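Local atomic coordinates of divalent-cation tolerance protein CutA (Thermotoga maritima, PDB entry 1VHF), a protein that is probably involved in resistance toward heavy metals, as a homotrimeric member of the CutA family linked to copper ion binding. Residues E13-A16 with L17-G20; Y94-W97 with L98-S101. All coordinates share one frame; numbering follows the deposited sequence.

Contact 1 of 2, residues E13-A16 with L17-G20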
ATOM      1  N   GLU A  13      11.101   5.382   5.409  1.00 11.29           N
ATOM      2  CA  GLU A  13       9.880   5.896   6.001  1.00 11.40           C
ATOM      3  C   GLU A  13       9.352   7.084   5.209  1.00 13.47           C
ATOM      4  O   GLU A  13       8.157   7.158   4.913  1.00 11.44           O
ATOM      5  CB  GLU A  13      10.071   6.286   7.478  1.00 13.15           C
ATOM      6  CG  GLU A  13       8.781   6.661   8.204  1.00 15.48           C
ATOM      7  CD  GLU A  13       8.929   7.144   9.630  1.00 17.93           C
ATOM      8  OE1 GLU A  13      10.047   7.054  10.161  1.00 20.73           O
ATOM      9  OE2 GLU A  13       7.925   7.584  10.249  1.00 19.39           O
ATOM     10  N   GLU A  14      10.268   7.950   4.790  1.00 13.07           N
ATOM     11  CA  GLU A  14       9.844   9.155   4.063  1.00 13.57           C
ATOM     12  C   GLU A  14       9.137   8.808   2.766  1.00 11.95           C
ATOM     13  O   GLU A  14       8.091   9.402   2.482  1.00 13.68           O
ATOM     14  CB  GLU A  14      11.115   9.987   3.778  1.00 17.11           C
ATOM     15  CG  GLU A  14      11.693  10.608   5.043  1.00 21.82           C
ATOM     16  CD  GLU A  14      12.365   9.694   6.034  1.00 27.25           C
ATOM     17  OE1 GLU A  14      12.852   8.587   5.723  1.00 24.60           O
ATOM     18  OE2 GLU A  14      12.420  10.107   7.237  1.00 29.15           O
ATOM     19  N   LYS A  15       9.616   7.817   2.039  1.00 11.58           N
ATOM     20  CA  LYS A  15       8.969   7.439   0.775  1.00 11.51           C
ATOM     21  C   LYS A  15       7.605   6.788   1.025  1.00 11.43           C
ATOM     22  O   LYS A  15       6.656   7.076   0.305  1.00 10.21           O
ATOM     23  CB  LYS A  15       9.831   6.534  -0.067  1.00 14.02           C
ATOM     24  CG  LYS A  15       9.280   6.226  -1.449  1.00 20.92           C
ATOM     25  CD  LYS A  15       8.909   7.522  -2.190  1.00 21.13           C
ATOM     26  CE  LYS A  15      10.170   8.247  -2.644  1.00 20.20           C
ATOM     27  NZ  LYS A  15       9.815   9.235  -3.743  1.00 21.87           N
ATOM     28  N   ALA A  16       7.512   5.964   2.069  1.00 11.11           N
ATOM     29  CA  ALA A  16       6.203   5.363   2.341  1.00  9.62           C
ATOM     30  C   ALA A  16       5.179   6.431   2.683  1.00  9.16           C
ATOM     31  O   ALA A  16       4.008   6.385   2.216  1.00  9.10           O
ATOM     32  CB  ALA A  16       6.333   4.349   3.478  1.00  8.87           C
ATOM     33  N   LEU A  17       5.560   7.348   3.578  1.00  9.00           N
ATOM     34  CA  LEU A  17       4.636   8.395   3.990  1.00  9.28           C
ATOM     35  C   LEU A  17       4.316   9.369   2.838  1.00  9.28           C
ATOM     36  O   LEU A  17       3.154   9.769   2.782  1.00 10.77           O
ATOM     37  CB  LEU A  17       5.162   9.198   5.195  1.00 10.13           C
ATOM     38  CG  LEU A  17       5.519   8.388   6.432  1.00 17.82           C
ATOM     39  CD1 LEU A  17       5.833   9.366   7.580  1.00 17.31           C
ATOM     40  CD2 LEU A  17       4.473   7.394   6.845  1.00 18.23           C
ATOM     41  N   GLU A  18       5.306   9.673   1.995  1.00 10.09           N
ATOM     42  CA  GLU A  18       5.003  10.629   0.889  1.00  9.80           C
ATOM     43  C   GLU A  18       4.039   9.984  -0.086  1.00 10.56           C
ATOM     44  O   GLU A  18       3.099  10.638  -0.558  1.00 10.87           O
ATOM     45  CB  GLU A  18       6.336  10.939   0.200  1.00 12.32           C
ATOM     46  CG  GLU A  18       6.258  11.801  -1.053  1.00 18.23           C
ATOM     47  CD  GLU A  18       7.389  11.609  -2.034  1.00 22.85           C
ATOM     48  OE1 GLU A  18       8.413  10.946  -1.797  1.00 25.13           O
ATOM     49  OE2 GLU A  18       7.322  12.191  -3.160  1.00 25.05           O
ATOM     50  N   ILE A  19       4.249   8.691  -0.397  1.00  8.26           N
ATOM     51  CA  ILE A  19       3.342   8.025  -1.354  1.00  9.75           C
ATOM     52  C   ILE A  19       1.966   7.891  -0.743  1.00  9.28           C
ATOM     53  O   ILE A  19       0.944   8.130  -1.401  1.00 10.40           O
ATOM     54  CB  ILE A  19       3.989   6.705  -1.798  1.00  7.44           C
ATOM     55  CG1 ILE A  19       5.160   7.086  -2.735  1.00 10.83           C
ATOM     56  CG2 ILE A  19       2.979   5.826  -2.502  1.00 10.54           C
ATOM     57  CD1 ILE A  19       6.018   5.888  -3.102  1.00 11.67           C
ATOM     58  N   GLY A  20       1.903   7.536   0.545  1.00  9.46           N
ATOM     59  CA  GLY A  20       0.551   7.469   1.167  1.00  9.29           C
ATOM     60  C   GLY A  20      -0.112   8.836   1.101  1.00  8.54           C
ATOM     61  O   GLY A  20      -1.310   8.884   0.846  1.00  9.57           O
TER

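Contact 2 of 2, residues Y94-W97 with L98-S101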
ATOM      1  N   TYR A  94     -17.494   1.768   9.882  1.00 13.15           N
ATOM      2  CA  TYR A  94     -16.177   2.033   9.293  1.00 11.66           C
ATOM      3  C   TYR A  94     -16.236   1.851   7.788  1.00 11.95           C
ATOM      4  O   TYR A  94     -15.596   2.609   7.051  1.00 11.79           O
ATOM      5  CB  TYR A  94     -15.147   1.066   9.936  1.00 11.88           C
ATOM      6  CG  TYR A  94     -13.719   1.350   9.481  1.00 11.15           C
ATOM      7  CD1 TYR A  94     -13.102   2.506   9.933  1.00 13.39           C
ATOM      8  CD2 TYR A  94     -13.004   0.480   8.694  1.00 13.99           C
ATOM      9  CE1 TYR A  94     -11.815   2.838   9.552  1.00 13.63           C
ATOM     10  CE2 TYR A  94     -11.706   0.803   8.290  1.00 15.32           C
ATOM     11  CZ  TYR A  94     -11.134   1.961   8.736  1.00 15.64           C
ATOM     12  OH  TYR A  94      -9.829   2.298   8.386  1.00 17.52           O
HETATM   13  N   MSE A  95     -16.989   0.858   7.319  1.00 11.52           N
HETATM   14  CA  MSE A  95     -17.122   0.621   5.890  1.00 11.80           C
HETATM   15  C   MSE A  95     -17.796   1.862   5.253  1.00 13.95           C
HETATM   16  O   MSE A  95     -17.392   2.224   4.161  1.00 13.78           O
HETATM   17  CB  MSE A  95     -17.977  -0.584   5.561  1.00 16.21           C
HETATM   18  CG  MSE A  95     -18.066  -0.932   4.078  1.00 16.57           C
HETATM   19 SE   MSE A  95     -16.413  -1.624   3.367  1.00 24.33          SE
HETATM   20  CE  MSE A  95     -15.986  -0.217   2.147  1.00 22.85           C
ATOM     21  N   ASN A  96     -18.749   2.446   5.984  1.00 13.83           N
ATOM     22  CA  ASN A  96     -19.392   3.648   5.385  1.00 15.43           C
ATOM     23  C   ASN A  96     -18.409   4.801   5.304  1.00 15.00           C
ATOM     24  O   ASN A  96     -18.373   5.553   4.325  1.00 15.46           O
ATOM     25  CB  ASN A  96     -20.569   4.072   6.258  1.00 15.40           C
ATOM     26  CG  ASN A  96     -21.727   3.095   6.263  1.00 19.64           C
ATOM     27  OD1 ASN A  96     -21.924   2.335   5.318  1.00 24.30           O
ATOM     28  ND2 ASN A  96     -22.513   3.133   7.329  1.00 23.60           N
ATOM     29  N   TRP A  97     -17.581   4.977   6.333  1.00 14.74           N
ATOM     30  CA  TRP A  97     -16.582   6.040   6.330  1.00 14.09           C
ATOM     31  C   TRP A  97     -15.586   5.798   5.182  1.00 15.12           C
ATOM     32  O   TRP A  97     -15.226   6.725   4.453  1.00 14.80           O
ATOM     33  CB  TRP A  97     -15.857   6.070   7.672  1.00 13.23           C
ATOM     34  CG  TRP A  97     -14.684   7.010   7.679  1.00 13.71           C
ATOM     35  CD1 TRP A  97     -14.729   8.369   7.806  1.00 14.37           C
ATOM     36  CD2 TRP A  97     -13.318   6.683   7.400  1.00 12.82           C
ATOM     37  NE1 TRP A  97     -13.465   8.909   7.705  1.00 14.73           N
ATOM     38  CE2 TRP A  97     -12.581   7.877   7.473  1.00 11.67           C
ATOM     39  CE3 TRP A  97     -12.644   5.476   7.151  1.00 14.63           C
ATOM     40  CZ2 TRP A  97     -11.201   7.970   7.276  1.00 15.25           C
ATOM     41  CZ3 TRP A  97     -11.256   5.552   7.032  1.00 15.02           C
ATOM     42  CH2 TRP A  97     -10.574   6.773   7.023  1.00 14.84           C
ATOM     43  N   LEU A  98     -15.173   4.548   4.999  1.00 14.56           N
ATOM     44  CA  LEU A  98     -14.224   4.220   3.929  1.00 16.23           C
ATOM     45  C   LEU A  98     -14.793   4.558   2.552  1.00 16.88           C
ATOM     46  O   LEU A  98     -14.151   5.189   1.710  1.00 16.78           O
ATOM     47  CB  LEU A  98     -13.930   2.707   3.969  1.00 17.07           C
ATOM     48  CG  LEU A  98     -13.009   2.164   5.055  1.00 20.35           C
ATOM     49  CD1 LEU A  98     -13.012   0.625   5.017  1.00 21.17           C
ATOM     50  CD2 LEU A  98     -11.582   2.656   4.944  1.00 20.26           C
ATOM     51  N   ARG A  99     -16.016   4.093   2.320  1.00 17.82           N
ATOM     52  CA  ARG A  99     -16.706   4.312   1.048  1.00 20.14           C
ATOM     53  C   ARG A  99     -16.910   5.795   0.795  1.00 21.75           C
ATOM     54  O   ARG A  99     -16.683   6.254  -0.332  1.00 23.75           O
ATOM     55  CB  ARG A  99     -18.028   3.561   1.088  1.00 23.18           C
ATOM     56  CG  ARG A  99     -18.919   3.659  -0.135  1.00 29.21           C
ATOM     57  CD  ARG A  99     -20.239   2.936   0.185  1.00 30.60           C
ATOM     58  NE  ARG A  99     -19.986   1.512   0.388  1.00 32.97           N
ATOM     59  CZ  ARG A  99     -20.413   0.804   1.428  1.00 32.54           C
ATOM     60  NH1 ARG A  99     -21.114   1.380   2.391  1.00 34.45           N
ATOM     61  NH2 ARG A  99     -20.124  -0.496   1.479  1.00 31.01           N
ATOM     62  N   GLU A 100     -17.337   6.554   1.789  1.00 20.77           N
ATOM     63  CA  GLU A 100     -17.555   7.986   1.605  1.00 24.59           C
ATOM     64  C   GLU A 100     -16.273   8.726   1.323  1.00 24.41           C
ATOM     65  O   GLU A 100     -16.263   9.606   0.451  1.00 25.37           O
ATOM     66  CB  GLU A 100     -18.328   8.557   2.794  1.00 28.29           C
ATOM     67  CG  GLU A 100     -19.738   7.952   2.884  1.00 35.14           C
ATOM     68  CD  GLU A 100     -20.628   8.458   1.759  1.00 38.33           C
ATOM     69  OE1 GLU A 100     -20.911   9.672   1.744  1.00 42.23           O
ATOM     70  OE2 GLU A 100     -21.001   7.661   0.874  1.00 41.29           O
ATOM     71  N   SER A 101     -15.137   8.287   1.871  1.00 21.24           N
ATOM     72  CA  SER A 101     -13.871   8.957   1.663  1.00 20.39           C
ATOM     73  C   SER A 101     -13.359   8.852   0.234  1.00 19.42           C
ATOM     74  O   SER A 101     -12.979   9.877  -0.346  1.00 22.76           O
ATOM     75  CB  SER A 101     -12.817   8.372   2.618  1.00 20.31           C
ATOM     76  OG  SER A 101     -13.264   8.427   3.964  1.00 22.99           O
TER

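Contact 1 of 2, residues E13-A16 with L17-G20
Lys15 sets out with CG anti to the backbone N (chi1 -174°), then bends at chi2 and chi3, which swings its ammonium group back beside Glu18. In Glu18 too CG is anti to the backbone N (chi1 174°), and the chain runs on extended. The two side chains lie alongside each other, pointing the same way. Lys15 NZ gives a hydrogen bond to Glu18 OE1 at 2.9 Å, and the pair forms a salt bridge. The nitrogen comes from the syn side of the carboxylate but stands 32° out of its plane. This is an i to i+3 pair on one helix face. The same bends lay the middle of the lysine chain against Ile19: Lys15 CD is 3.4 Å from Ile19 CD1, closer than carbon atoms usually pack. One lysine thus offers its methylenes to an isoleucine and its charge to a glutamate.

On another side of the helix, Leu17 crosses the Glu13 side chain at a slant. Leu17 CD1 lies 4.0 Å from Glu13 CG and 3.8 Å from Glu13 OE2. The backbone is regular alpha helix. Leu17 N bonds to Glu13 O at 2.9 Å and Gly20 N to Ala16 O at 2.9 Å, with the Glu18 to Glu14 and Ile19 to Lys15 bonds between them.

The turns belong to the start of helix 13-25, where Asn12 OD1 accepts a hydrogen bond from Lys15 N. Ala16 and Ile19 pack on Phe10 of strand 3-10, Ala16 also meets Trp53 of strand 46-60, and Ile19 reaches Leu71 and Leu74 of helix 64-74.

Contact 2 of 2, residues Y94-W97 with L98-S101
The last turns of the C-terminal helix 92-101 hold this contact, in which two aromatic side chains flank a buried leucine. Tyr94 and Leu98 are one turn apart. Leu98 CG sits over a face of the Tyr94 ring, 4.1 Å from its centroid and 26° off the ring normal, a CH-pi contact. Leu98 CD1 touches Tyr94 CE2 at 3.5 Å, while its other methyl, CD2, meets Trp97 CZ3 at 3.6 Å. CD1 thus lies on the phenol, and CD2 sits between the indole and the far end of the phenol. The selenomethionine Met95 is bent at chi2 and chi3, which brings its CE to 4.0 Å from Leu98 CB.

Ser101 closes against Trp97. With chi1 -54° its OG lies beside the backbone nitrogen, where it can reach back one turn and donate to Trp97 O at 2.6 Å. The same carbonyl accepts Ser101 N at 3.0 Å. Two bonds grip this oxygen, and their donors come from opposite faces of the carbonyl plane. The hydroxyl stands above that plane rather than on a lone pair. Ser101 OG also lies over the centre of the indole, 3.6 Å above the ring. On another side of the helix, Arg99 NH2 approaches Met95 CG at 3.3 Å.

A serine hydroxyl bonded to the carbonyl four residues back is a common feature of alpha helices. Here it belongs to the C-terminal helix of a CutA1 domain, which puts Met95 and Leu98 against Leu3 at the start of strand 3-10, and Tyr94 and Trp97 against Cys31 at the start of strand 31-43, while Arg99 and Glu100 stay exposed.

Contact 1 comes early in the chain and contact 2 near its end, on the first and last helices of the fold. Residues 13-20 are on helix 13-25, residues 94-101 on helix 92-101. Their centres are about 23 Å apart and their nearest atoms about 11 Å apart, so they do not touch. Strand 3-10 of the antiparallel sheet links them: contact 1 meets it at Phe10, at its end, and contact 2 at Leu3, at its start. The first and last helices of this CutA1 protein thus meet the two ends of the same strand. Contact 1 lies nearer the chain centre, contact 2 towards the periphery.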